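Local coordinates for designed helical repeat protein (PDB 5CWM) that has no known natural function, being a de novo designed scaffold of stacked helical hairpins made to explore repeat-protein architectures, at residues R178-E192 with A207-V221. Sequence-based numbering, arbitrary orientation.
Sequences RRAVELVKRVAELLE and AERVREEARELQERV
The last helical hairpin of the solenoid is packed together where Val184 and Val210 interlock, each a knob in a hole of the other helix. Val184 sits among Val210, Glu213, Ala214 and Leu217; its CG1 meets Ala214 CB at 3.6 Å, and its CG2 meets Leu217 CD2 at 3.8 Å, the two side chains crossing at about a right angle. Val210 fits among Val184, Val187, Ala188 and Leu191: its CG1, anti to the backbone N (chi1 173°), lies 3.7 Å from Ala188 CB, while CG2 faces Leu191 CD1. Small alanines suit helices whose axes approach to 8.7 Å, and beta-branched valines fill the space. In this antiparallel alpha-helical hairpin, helix 144-170 covers Val184 and Leu217 through Ala161 and Leu165. Near the start of 178-192, Val181 CG2 meets Val221 CG2 at 3.6 Å and CG1 packs against Gln218 OE1, where a polar amide suits the exposed border. At the partly exposed edge, Arg211 bends at chi3 (-61°) and donates from NH1 to Glu192 OE2 at 3.0 Å in a salt bridge, on the anti side but tilted out of the carboxylate plane, the two planes 43° apart. A leucine here would probably leave Glu192 without its cross-helix countercharge.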
# COMPACT_ATOMS: atom_id res chain seq x y z
N ARG A 178 -0.93 -14.60 13.90
CA ARG A 178 -2.11 -14.05 14.56
C ARG A 178 -2.36 -12.62 14.10
O ARG A 178 -3.50 -12.22 13.84
CB ARG A 178 -1.93 -14.09 16.08
CG ARG A 178 -3.18 -13.69 16.85
CD ARG A 178 -2.84 -13.29 18.28
NE ARG A 178 -1.92 -12.15 18.31
CZ ARG A 178 -2.31 -10.88 18.23
NH1 ARG A 178 -3.59 -10.58 18.11
NH2 ARG A 178 -1.41 -9.91 18.27
N ARG A 179 -1.28 -11.84 14.00
CA ARG A 179 -1.37 -10.47 13.52
C ARG A 179 -1.83 -10.44 12.07
O ARG A 179 -2.50 -9.51 11.63
CB ARG A 179 -0.03 -9.75 13.68
CG ARG A 179 -0.04 -8.30 13.24
CD ARG A 179 -1.10 -7.50 13.98
NE ARG A 179 -1.14 -6.11 13.53
CZ ARG A 179 -1.89 -5.67 12.53
NH1 ARG A 179 -2.67 -6.51 11.86
NH2 ARG A 179 -1.87 -4.39 12.19
N ALA A 180 -1.46 -11.48 11.32
CA ALA A 180 -1.89 -11.61 9.93
C ALA A 180 -3.38 -11.89 9.87
O ALA A 180 -4.07 -11.39 8.98
CB ALA A 180 -1.11 -12.72 9.23
N VAL A 181 -3.88 -12.67 10.82
CA VAL A 181 -5.31 -12.91 10.93
C VAL A 181 -6.03 -11.60 11.27
O VAL A 181 -7.09 -11.30 10.73
CB VAL A 181 -5.63 -13.97 12.00
CG1 VAL A 181 -7.14 -14.09 12.21
CG2 VAL A 181 -5.05 -15.31 11.59
N GLU A 182 -5.42 -10.82 12.17
CA GLU A 182 -5.94 -9.50 12.51
C GLU A 182 -5.97 -8.60 11.28
O GLU A 182 -6.83 -7.73 11.15
CB GLU A 182 -5.09 -8.86 13.61
CG GLU A 182 -5.16 -9.58 14.95
CD GLU A 182 -6.53 -9.46 15.60
OE1 GLU A 182 -7.23 -8.46 15.33
OE2 GLU A 182 -6.90 -10.36 16.39
N LEU A 183 -5.03 -8.83 10.37
CA LEU A 183 -4.97 -8.09 9.12
C LEU A 183 -6.12 -8.51 8.21
O LEU A 183 -6.76 -7.67 7.58
CB LEU A 183 -3.62 -8.32 8.44
CG LEU A 183 -3.04 -7.25 7.51
CD1 LEU A 183 -1.58 -7.57 7.23
CD2 LEU A 183 -3.82 -7.16 6.22
N VAL A 184 -6.37 -9.82 8.16
CA VAL A 184 -7.47 -10.35 7.36
C VAL A 184 -8.80 -9.78 7.84
O VAL A 184 -9.62 -9.33 7.03
CB VAL A 184 -7.53 -11.89 7.42
CG1 VAL A 184 -8.70 -12.40 6.59
CG2 VAL A 184 -6.23 -12.49 6.92
N LYS A 185 -9.02 -9.80 9.15
CA LYS A 185 -10.27 -9.28 9.69
C LYS A 185 -10.31 -7.76 9.58
O LYS A 185 -11.39 -7.16 9.58
CB LYS A 185 -10.46 -9.72 11.15
CG LYS A 185 -9.50 -9.09 12.14
CD LYS A 185 -9.62 -9.74 13.51
CE LYS A 185 -9.30 -11.22 13.44
NZ LYS A 185 -9.42 -11.88 14.77
N ARG A 186 -9.14 -7.13 9.49
CA ARG A 186 -9.07 -5.70 9.19
C ARG A 186 -9.64 -5.43 7.81
O ARG A 186 -10.51 -4.56 7.63
CB ARG A 186 -7.63 -5.19 9.28
CG ARG A 186 -7.24 -4.59 10.62
CD ARG A 186 -5.80 -4.11 10.59
NE ARG A 186 -5.56 -3.22 9.45
CZ ARG A 186 -4.37 -2.74 9.12
NH1 ARG A 186 -3.30 -3.05 9.84
NH2 ARG A 186 -4.24 -1.94 8.06
N VAL A 187 -9.15 -6.17 6.82
CA VAL A 187 -9.65 -6.07 5.45
C VAL A 187 -11.15 -6.35 5.41
O VAL A 187 -11.90 -5.67 4.71
CB VAL A 187 -8.91 -7.03 4.50
CG1 VAL A 187 -9.47 -6.92 3.09
CG2 VAL A 187 -7.42 -6.76 4.51
N ALA A 188 -11.56 -7.35 6.18
CA ALA A 188 -12.97 -7.69 6.31
C ALA A 188 -13.78 -6.50 6.78
O ALA A 188 -14.81 -6.17 6.20
CB ALA A 188 -13.15 -8.87 7.26
N GLU A 189 -13.31 -5.85 7.84
CA GLU A 189 -13.97 -4.67 8.39
C GLU A 189 -14.03 -3.54 7.36
O GLU A 189 -15.03 -2.82 7.28
CB GLU A 189 -13.26 -4.19 9.65
CG GLU A 189 -13.41 -5.12 10.84
CD GLU A 189 -12.57 -4.69 12.03
OE1 GLU A 189 -12.09 -3.53 12.03
OE2 GLU A 189 -12.37 -5.50 12.95
N LEU A 190 -12.96 -3.37 6.60
CA LEU A 190 -12.92 -2.36 5.55
C LEU A 190 -14.00 -2.61 4.50
O LEU A 190 -14.80 -1.72 4.20
CB LEU A 190 -11.54 -2.33 4.88
CG LEU A 190 -11.42 -1.40 3.67
CD1 LEU A 190 -11.71 0.05 4.06
CD2 LEU A 190 -10.04 -1.51 3.04
N LEU A 191 -14.02 -3.82 3.96
CA LEU A 191 -15.01 -4.19 2.95
C LEU A 191 -16.43 -4.09 3.51
O LEU A 191 -17.37 -3.78 2.77
CB LEU A 191 -14.75 -5.61 2.45
CG LEU A 191 -13.44 -5.82 1.68
CD1 LEU A 191 -13.29 -7.27 1.26
CD2 LEU A 191 -13.37 -4.90 0.48
N GLU A 192 -16.58 -4.35 4.80
CA GLU A 192 -17.87 -4.21 5.47
C GLU A 192 -18.30 -2.75 5.52
O GLU A 192 -19.47 -2.43 5.30
CB GLU A 192 -17.82 -4.80 6.88
CG GLU A 192 -17.83 -6.32 6.93
CD GLU A 192 -17.51 -6.86 8.31
OE1 GLU A 192 -17.48 -6.06 9.27
OE2 GLU A 192 -17.29 -8.08 8.43
N ALA A 207 -16.41 -9.25 1.16
CA ALA A 207 -16.38 -9.26 2.62
C ALA A 207 -16.71 -10.65 3.16
O ALA A 207 -16.12 -11.10 4.14
CB ALA A 207 -17.35 -8.23 3.18
N GLU A 208 -17.67 -11.32 2.52
CA GLU A 208 -18.04 -12.68 2.92
C GLU A 208 -16.86 -13.63 2.72
O GLU A 208 -16.53 -14.42 3.62
CB GLU A 208 -19.25 -13.16 2.12
CG GLU A 208 -20.53 -12.39 2.40
CD GLU A 208 -21.70 -12.86 1.57
OE1 GLU A 208 -21.55 -13.87 0.85
OE2 GLU A 208 -22.77 -12.23 1.64
N ARG A 209 -16.23 -13.55 1.55
CA ARG A 209 -15.07 -14.38 1.25
C ARG A 209 -13.96 -14.18 2.28
O ARG A 209 -13.42 -15.14 2.84
CB ARG A 209 -14.53 -14.08 -0.15
CG ARG A 209 -15.53 -14.24 -1.28
CD ARG A 209 -14.84 -14.23 -2.63
NE ARG A 209 -15.76 -13.99 -3.74
CZ ARG A 209 -15.89 -12.83 -4.36
NH1 ARG A 209 -15.15 -11.79 -4.00
NH2 ARG A 209 -16.76 -12.70 -5.36
N VAL A 210 -13.62 -12.91 2.53
CA VAL A 210 -12.57 -12.57 3.48
C VAL A 210 -12.91 -13.07 4.89
O VAL A 210 -12.05 -13.58 5.60
CB VAL A 210 -12.32 -11.05 3.52
CG1 VAL A 210 -11.35 -10.69 4.63
CG2 VAL A 210 -11.79 -10.57 2.17
N ARG A 211 -14.18 -12.93 5.28
CA ARG A 211 -14.62 -13.41 6.59
C ARG A 211 -14.48 -14.92 6.70
O ARG A 211 -14.08 -15.44 7.75
CB ARG A 211 -16.07 -13.00 6.86
CG ARG A 211 -16.24 -11.56 7.31
CD ARG A 211 -17.60 -11.32 7.92
NE ARG A 211 -18.69 -11.59 6.98
CZ ARG A 211 -19.24 -10.66 6.20
NH1 ARG A 211 -18.82 -9.41 6.25
NH2 ARG A 211 -20.23 -10.99 5.38
N GLU A 212 -14.79 -15.64 5.62
CA GLU A 212 -14.59 -17.08 5.59
C GLU A 212 -13.10 -17.41 5.76
O GLU A 212 -12.73 -18.31 6.53
CB GLU A 212 -15.12 -17.68 4.28
CG GLU A 212 -14.91 -19.18 4.14
CD GLU A 212 -15.77 -19.99 5.09
OE1 GLU A 212 -16.77 -19.44 5.61
OE2 GLU A 212 -15.45 -21.17 5.33
N GLU A 213 -12.27 -16.67 5.03
CA GLU A 213 -10.82 -16.85 5.10
C GLU A 213 -10.30 -16.67 6.53
O GLU A 213 -9.50 -17.47 7.00
CB GLU A 213 -10.10 -15.87 4.17
CG GLU A 213 -8.59 -15.99 4.23
CD GLU A 213 -7.89 -14.93 3.41
OE1 GLU A 213 -8.55 -13.96 2.98
OE2 GLU A 213 -6.66 -15.06 3.19
N ALA A 214 -10.76 -15.62 7.20
CA ALA A 214 -10.36 -15.37 8.58
C ALA A 214 -10.89 -16.46 9.50
O ALA A 214 -10.23 -16.84 10.48
CB ALA A 214 -10.87 -14.01 9.04
N ARG A 215 -12.07 -16.97 9.18
CA ARG A 215 -12.69 -18.05 9.95
C ARG A 215 -11.83 -19.30 9.89
O ARG A 215 -11.69 -20.01 10.88
CB ARG A 215 -14.09 -18.34 9.42
CG ARG A 215 -14.89 -19.34 10.24
CD ARG A 215 -16.23 -19.61 9.59
NE ARG A 215 -16.90 -18.36 9.20
CZ ARG A 215 -18.04 -18.31 8.52
NH1 ARG A 215 -18.64 -19.42 8.14
NH2 ARG A 215 -18.57 -17.13 8.21
N GLU A 216 -11.25 -19.57 8.72
CA GLU A 216 -10.35 -20.71 8.57
C GLU A 216 -8.99 -20.47 9.23
O GLU A 216 -8.47 -21.32 9.96
CB GLU A 216 -10.16 -21.04 7.09
CG GLU A 216 -11.45 -21.33 6.34
CD GLU A 216 -11.24 -21.49 4.85
OE1 GLU A 216 -10.08 -21.34 4.39
OE2 GLU A 216 -12.22 -21.76 4.13
N LEU A 217 -8.43 -19.30 8.97
CA LEU A 217 -7.10 -18.94 9.43
C LEU A 217 -7.03 -18.86 10.95
O LEU A 217 -5.97 -19.11 11.54
CB LEU A 217 -6.67 -17.60 8.83
CG LEU A 217 -5.84 -17.65 7.54
CD1 LEU A 217 -6.50 -18.52 6.48
CD2 LEU A 217 -5.60 -16.24 7.00
N GLN A 218 -8.14 -18.53 11.59
CA GLN A 218 -8.22 -18.53 13.04
C GLN A 218 -8.01 -19.95 13.57
O GLN A 218 -7.27 -20.17 14.53
CB GLN A 218 -9.56 -17.97 13.52
CG GLN A 218 -9.75 -18.02 15.03
CD GLN A 218 -8.76 -17.14 15.77
OE1 GLN A 218 -8.28 -16.13 15.24
NE2 GLN A 218 -8.46 -17.51 17.01
N GLU A 219 -8.67 -20.90 12.92
CA GLU A 219 -8.54 -22.31 13.27
C GLU A 219 -7.13 -22.83 12.98
O GLU A 219 -6.61 -23.67 13.70
CB GLU A 219 -9.58 -23.15 12.53
CG GLU A 219 -11.01 -22.69 12.75
CD GLU A 219 -12.01 -23.50 11.95
OE1 GLU A 219 -13.21 -23.16 11.98
OE2 GLU A 219 -11.60 -24.49 11.31
N ARG A 220 -6.53 -22.31 11.91
CA ARG A 220 -5.16 -22.71 11.56
C ARG A 220 -4.15 -22.22 12.60
O ARG A 220 -3.28 -22.98 13.03
CB ARG A 220 -4.78 -22.17 10.17
CG ARG A 220 -5.62 -22.75 9.05
CD ARG A 220 -5.07 -22.34 7.69
NE ARG A 220 -3.75 -22.89 7.44
CZ ARG A 220 -3.06 -22.72 6.32
NH1 ARG A 220 -3.57 -22.00 5.33
NH2 ARG A 220 -1.86 -23.26 6.18
N VAL A 221 -4.26 -20.95 12.98
CA VAL A 221 -3.40 -20.38 14.01
C VAL A 221 -3.62 -21.10 15.33
O VAL A 221 -2.68 -21.36 16.08
CB VAL A 221 -3.64 -18.87 14.19
CG1 VAL A 221 -2.90 -18.34 15.40
CG2 VAL A 221 -3.21 -18.12 12.94